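PDB 4ZBG: acetyltransferase from Brucella abortus str. 2308 A, which binds acetyl coenzyme A and, as a GNAT-family enzyme, probably transfers its acetyl group to an amine of an acceptor substrate. Local coordinates for residues 12-17 / 51-56; 55-60 / 67-72. One frame throughout, in Å; residues are numbered along the deposited sequence.

Interaction 1: 12-17 / 51-56; sequences RKERPQ and KALTLS
Glu14 grips Ser56 twice, once through its backbone and once through its carboxylate, where the first strand of the GNAT fold, 10-13, runs out beside the start of strand 55-61. The backbone bond goes from Glu14 N to Ser56 O at 2.8 Å, with an N-H...O angle of 162°; it continues the antiparallel pairing of the two strands, in which Arg12 is bonded to Val58. The same carbonyl also takes a CA-H...O contact, Lys13 CA lying 3.4 Å from Ser56 O. The second grip is short: the hydroxyl Ser56 OG donates to Glu14 OE1 at 2.6 Å, meeting the oxygen from above the carboxylate plane, 37° out of it. Two torsions bring these groups together. Glu14 CG sits between its own N and carbonyl carbon (chi1 80°), which folds the otherwise extended chain across to the serine, while Ser56 OG lies trans to its N. One methyl of Leu53, CD2, packs against the carboxylate, 3.8 Å from Glu14 OE1.

Further out, the other carboxylate oxygen, OE2, forms a salt bridge with Arg48 of helix 40-49, so the glutamate ties that helix to the strand pair; Leu53 also rests on this helix. Ser56 OG in turn accepts a bond from His68. On strand 10-13 itself, the Arg12 guanidinium forms salt bridges with Asp18, past the strand end, and with Glu60 of strand 55-61. Toward helix 100-114, the Lys13 chain crosses the Leu55 side chain at about a right angle, with Lys13 CE 4.2 Å from Leu55 CD1.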
loop_
_atom_site.group_PDB
_atom_site.type_symbol
_atom_site.label_atom_id
_atom_site.label_comp_id
_atom_site.label_asym_id
_atom_site.label_seq_id
_atom_site.Cartn_x
_atom_site.Cartn_y
_atom_site.Cartn_z
ATOM N N ARG A 12 5.076 8.563 -8.726
ATOM C CA ARG A 12 4.187 9.708 -8.598
ATOM C C ARG A 12 2.854 9.260 -8.024
ATOM O O ARG A 12 2.540 8.061 -7.996
ATOM C CB ARG A 12 3.954 10.370 -9.958
ATOM C CG ARG A 12 3.327 9.446 -10.993
ATOM C CD ARG A 12 2.806 10.218 -12.193
ATOM N NE ARG A 12 2.308 9.328 -13.240
ATOM C CZ ARG A 12 1.081 8.818 -13.272
ATOM N NH1 ARG A 12 0.218 9.093 -12.303
ATOM N NH2 ARG A 12 0.716 8.024 -14.270
ATOM N N LYS A 13 2.070 10.222 -7.562
ATOM C CA LYS A 13 0.703 9.949 -7.134
ATOM C C LYS A 13 -0.143 9.552 -8.330
ATOM O O LYS A 13 0.063 10.042 -9.445
ATOM C CB LYS A 13 0.076 11.174 -6.471
ATOM C CG LYS A 13 0.543 11.441 -5.056
ATOM C CD LYS A 13 -0.239 12.597 -4.447
ATOM C CE LYS A 13 0.420 13.112 -3.182
ATOM N NZ LYS A 13 -0.210 14.377 -2.719
ATOM N N GLU A 14 -1.109 8.680 -8.089
ATOM C CA GLU A 14 -2.022 8.294 -9.146
ATOM C C GLU A 14 -2.830 9.493 -9.615
ATOM O O GLU A 14 -3.013 10.483 -8.888
ATOM C CB GLU A 14 -2.980 7.201 -8.663
ATOM C CG GLU A 14 -4.146 7.720 -7.836
ATOM C CD GLU A 14 -5.294 6.718 -7.740
ATOM O OE1 GLU A 14 -5.028 5.508 -7.600
ATOM O OE2 GLU A 14 -6.470 7.146 -7.801
ATOM N N ARG A 15 -3.308 9.406 -10.842
ATOM C CA ARG A 15 -4.332 10.317 -11.315
ATOM C C ARG A 15 -5.484 9.438 -11.788
ATOM O O ARG A 15 -5.285 8.251 -12.035
ATOM C CB ARG A 15 -3.787 11.216 -12.422
ATOM C CG ARG A 15 -3.085 10.489 -13.522
ATOM C CD ARG A 15 -2.165 11.453 -14.248
ATOM N NE ARG A 15 -2.886 12.600 -14.799
ATOM C CZ ARG A 15 -3.451 12.607 -16.001
ATOM N NH1 ARG A 15 -3.380 11.524 -16.763
ATOM N NH2 ARG A 15 -4.082 13.690 -16.443
ATOM N N PRO A 16 -6.697 10.003 -11.877
ATOM C CA PRO A 16 -7.892 9.225 -12.231
ATOM C C PRO A 16 -7.712 8.368 -13.481
ATOM O O PRO A 16 -8.224 7.245 -13.555
ATOM C CB PRO A 16 -8.936 10.308 -12.502
ATOM C CG PRO A 16 -8.522 11.440 -11.653
ATOM C CD PRO A 16 -7.033 11.400 -11.551
ATOM N N GLN A 17 -6.947 8.886 -14.437
ATOM C CA GLN A 17 -6.703 8.195 -15.692
ATOM C C GLN A 17 -5.936 6.880 -15.510
ATOM O O GLN A 17 -5.910 6.055 -16.419
ATOM C CB GLN A 17 -5.970 9.124 -16.669
ATOM C CG GLN A 17 -6.807 10.329 -17.146
ATOM C CD GLN A 17 -6.919 11.463 -16.123
ATOM O OE1 GLN A 17 -6.239 11.462 -15.094
ATOM N NE2 GLN A 17 -7.786 12.436 -16.407
ATOM N N LYS A 51 -13.520 7.288 -0.994
ATOM C CA LYS A 51 -12.625 8.375 -0.581
ATOM C C LYS A 51 -11.755 7.950 0.602
ATOM O O LYS A 51 -11.431 8.761 1.474
ATOM C CB LYS A 51 -13.401 9.667 -0.269
ATOM C CG LYS A 51 -14.216 10.185 -1.447
ATOM C CD LYS A 51 -14.784 11.570 -1.160
ATOM C CE LYS A 51 -15.853 11.941 -2.167
ATOM N NZ LYS A 51 -16.305 13.352 -2.029
ATOM N N ALA A 52 -11.377 6.675 0.612
ATOM C CA ALA A 52 -10.550 6.104 1.675
ATOM C C ALA A 52 -9.185 5.656 1.156
ATOM O O ALA A 52 -8.413 5.040 1.886
ATOM C CB ALA A 52 -11.270 4.939 2.347
ATOM N N LEU A 53 -8.894 5.968 -0.102
ATOM C CA LEU A 53 -7.585 5.693 -0.671
ATOM C C LEU A 53 -6.701 6.894 -0.335
ATOM O O LEU A 53 -6.595 7.850 -1.099
ATOM C CB LEU A 53 -7.702 5.438 -2.178
ATOM C CG LEU A 53 -6.427 4.992 -2.893
ATOM C CD1 LEU A 53 -5.805 3.764 -2.237
ATOM C CD2 LEU A 53 -6.737 4.711 -4.353
ATOM N N THR A 54 -6.117 6.856 0.855
ATOM C CA THR A 54 -5.400 7.994 1.404
ATOM C C THR A 54 -4.234 8.388 0.522
ATOM O O THR A 54 -4.007 9.571 0.254
ATOM C CB THR A 54 -4.861 7.653 2.791
ATOM O OG1 THR A 54 -5.943 7.209 3.615
ATOM C CG2 THR A 54 -4.206 8.869 3.422
ATOM N N LEU A 55 -3.493 7.384 0.078
ATOM C CA LEU A 55 -2.338 7.609 -0.762
ATOM C C LEU A 55 -2.228 6.462 -1.746
ATOM O O LEU A 55 -2.364 5.296 -1.368
ATOM C CB LEU A 55 -1.079 7.710 0.102
ATOM C CG LEU A 55 0.212 8.007 -0.649
ATOM C CD1 LEU A 55 0.151 9.346 -1.347
ATOM C CD2 LEU A 55 1.379 7.966 0.319
ATOM N N SER A 56 -1.988 6.798 -3.010
ATOM C CA SER A 56 -1.902 5.804 -4.063
ATOM C C SER A 56 -0.777 6.247 -4.976
ATOM O O SER A 56 -0.873 7.301 -5.610
ATOM C CB SER A 56 -3.219 5.751 -4.828
ATOM O OG SER A 56 -3.144 4.831 -5.904
#

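Interaction 2: 55-60 / 67-72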
loop_
_atom_site.group_PDB
_atom_site.type_symbol
_atom_site.label_atom_id
_atom_site.label_comp_id
_atom_site.label_asym_id
_atom_site.label_seq_id
_atom_site.Cartn_x
_atom_site.Cartn_y
_atom_site.Cartn_z
ATOM N N LEU A 55 -3.493 7.384 0.078
ATOM C CA LEU A 55 -2.338 7.609 -0.762
ATOM C C LEU A 55 -2.228 6.462 -1.746
ATOM O O LEU A 55 -2.364 5.296 -1.368
ATOM C CB LEU A 55 -1.079 7.710 0.102
ATOM C CG LEU A 55 0.212 8.007 -0.649
ATOM C CD1 LEU A 55 0.151 9.346 -1.347
ATOM C CD2 LEU A 55 1.379 7.966 0.319
ATOM N N SER A 56 -1.988 6.798 -3.010
ATOM C CA SER A 56 -1.902 5.804 -4.063
ATOM C C SER A 56 -0.777 6.247 -4.976
ATOM O O SER A 56 -0.873 7.301 -5.610
ATOM C CB SER A 56 -3.219 5.751 -4.828
ATOM O OG SER A 56 -3.144 4.831 -5.904
ATOM N N LEU A 57 0.304 5.468 -5.001
ATOM C CA LEU A 57 1.477 5.814 -5.800
ATOM C C LEU A 57 1.696 4.770 -6.867
ATOM O O LEU A 57 1.453 3.581 -6.643
ATOM C CB LEU A 57 2.738 5.877 -4.940
ATOM C CG LEU A 57 2.760 6.833 -3.752
ATOM C CD1 LEU A 57 4.104 6.747 -3.043
ATOM C CD2 LEU A 57 2.463 8.257 -4.184
ATOM N N VAL A 58 2.186 5.223 -8.016
ATOM C CA VAL A 58 2.600 4.331 -9.086
ATOM C C VAL A 58 4.074 4.529 -9.401
ATOM O O VAL A 58 4.613 5.632 -9.271
ATOM C CB VAL A 58 1.750 4.496 -10.358
ATOM C CG1 VAL A 58 0.312 4.070 -10.106
ATOM C CG2 VAL A 58 1.838 5.929 -10.893
ATOM N N ALA A 59 4.718 3.443 -9.812
ATOM C CA ALA A 59 6.028 3.483 -10.432
ATOM C C ALA A 59 5.778 3.377 -11.929
ATOM O O ALA A 59 5.154 2.423 -12.389
ATOM C CB ALA A 59 6.862 2.319 -9.965
ATOM N N GLU A 60 6.274 4.353 -12.684
ATOM C CA GLU A 60 5.991 4.469 -14.106
ATOM C C GLU A 60 7.299 4.524 -14.881
ATOM O O GLU A 60 8.261 5.190 -14.472
ATOM C CB GLU A 60 5.188 5.747 -14.346
ATOM C CG GLU A 60 4.729 6.010 -15.771
ATOM C CD GLU A 60 3.820 7.222 -15.831
ATOM O OE1 GLU A 60 4.199 8.263 -15.251
ATOM O OE2 GLU A 60 2.719 7.130 -16.417
ATOM N N GLY A 67 4.289 -0.698 -11.070
ATOM C CA GLY A 67 3.976 -1.061 -9.707
ATOM C C GLY A 67 3.063 -0.038 -9.096
ATOM O O GLY A 67 2.956 1.084 -9.597
ATOM N N HIS A 68 2.415 -0.433 -8.008
ATOM C CA HIS A 68 1.428 0.396 -7.347
ATOM C C HIS A 68 1.427 0.099 -5.850
ATOM O O HIS A 68 1.690 -1.032 -5.428
ATOM C CB HIS A 68 0.034 0.123 -7.918
ATOM C CG HIS A 68 -1.051 0.793 -7.144
ATOM N ND1 HIS A 68 -1.855 0.120 -6.248
ATOM C CD2 HIS A 68 -1.421 2.093 -7.089
ATOM C CE1 HIS A 68 -2.686 0.979 -5.686
ATOM N NE2 HIS A 68 -2.444 2.181 -6.183
ATOM N N ILE A 69 1.113 1.113 -5.048
ATOM C CA ILE A 69 0.917 0.919 -3.616
ATOM C C ILE A 69 -0.272 1.734 -3.125
ATOM O O ILE A 69 -0.450 2.883 -3.540
ATOM C CB ILE A 69 2.208 1.213 -2.830
ATOM C CG1 ILE A 69 2.051 0.858 -1.348
ATOM C CG2 ILE A 69 2.628 2.672 -3.009
ATOM C CD1 ILE A 69 3.377 0.833 -0.635
ATOM N N ALA A 70 -1.067 1.126 -2.244
ATOM C CA ALA A 70 -2.194 1.778 -1.589
ATOM C C ALA A 70 -1.966 1.912 -0.087
ATOM O O ALA A 70 -1.420 1.005 0.545
ATOM C CB ALA A 70 -3.467 0.980 -1.822
ATOM N N PHE A 71 -2.424 3.031 0.467
ATOM C CA PHE A 71 -2.544 3.218 1.904
ATOM C C PHE A 71 -3.947 3.701 2.210
ATOM O O PHE A 71 -4.527 4.448 1.426
ATOM C CB PHE A 71 -1.563 4.265 2.411
ATOM C CG PHE A 71 -0.127 3.902 2.230
ATOM C CD1 PHE A 71 0.519 4.128 1.025
ATOM C CD2 PHE A 71 0.597 3.367 3.284
ATOM C CE1 PHE A 71 1.852 3.813 0.871
ATOM C CE2 PHE A 71 1.935 3.052 3.145
ATOM C CZ PHE A 71 2.565 3.271 1.937
ATOM N N SER A 72 -4.476 3.306 3.367
ATOM C CA SER A 72 -5.833 3.677 3.765
ATOM C C SER A 72 -5.890 3.746 5.288
ATOM O O SER A 72 -5.047 3.154 5.964
ATOM C CB SER A 72 -6.854 2.665 3.210
ATOM O OG SER A 72 -6.556 1.346 3.612
#
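The His68 ring meets strand 55-60 at its edge: its NE2 donates to Ser56 OG at 2.8 Å, and the oxygen lies only 4° out of the ring plane. Val58 CG1 is also near that plane, 4.0 Å from His68 CD2, whereas the carbonyl oxygen of Leu57 approaches the ring obliquely. His68 CG stands trans to its backbone N (chi1 171°), and from there the ring reaches across to the serine of the neighbouring strand. The bond should help fix the rotation of the imidazole. Ser56 OG accepts from His68 and itself donates to Glu14, so the three side chains form a hydrogen-bonded chain, His68 to Ser56 to Glu14. Phe71, the other flat group, has the Leu55 carbonyl oxygen in plane at its edge. Its side chain lies alongside that of Leu55 and points the same way, with Phe71 CD1 4.0 Å from Leu55 CD2.

The backbone ladder sets these pairings. Leu57 and Ile69 form a hydrogen-bonded pair with both bonds made, Leu57 N to Ile69 O at 3.1 Å and Ile69 N to Leu57 O at 3.0 Å. The end pairs are less even: Leu55 N to Phe71 O is weak at 3.4 Å, and Gly67 N to Ala59 O is weak too.

Leu55, Leu57, Ala59, Ile69 and Phe71 share one face, where Leu57 CB touches Ile69 CG2 at 3.7 Å and helix 100-114 packs on Leu55, Ala59, Ile69 and Phe71. Ser56, Val58, His68 and Ala70 occupy the other face. With axes at 169° and 4.7 Å apart, strands 55-60 and 67-72 make the antiparallel beta hairpin in the central sheet of the GNAT fold.

In the fold
Both interactions use strand 55-61, which lies between strand 10-13 and strand 64-76 in one sheet; their centres are 7 Å apart. Interaction 2 lies wholly in the interior, near the middle of the chain, and buries 418 Å² through a backbone ladder and apolar packing, with the His68–Ser56 bond as its polar side-chain link. Interaction 1 is farther out and only partly buried, at 204 Å², and leans on charged and polar side chains where the pairing gives way to loops. Leu55 and Ser56 belong to both, and Thr54 CB packs on Phe71 O. Bound acetyl coenzyme A is about 7 Å from the Ile69 side chain, against about 12 Å from that of Leu53.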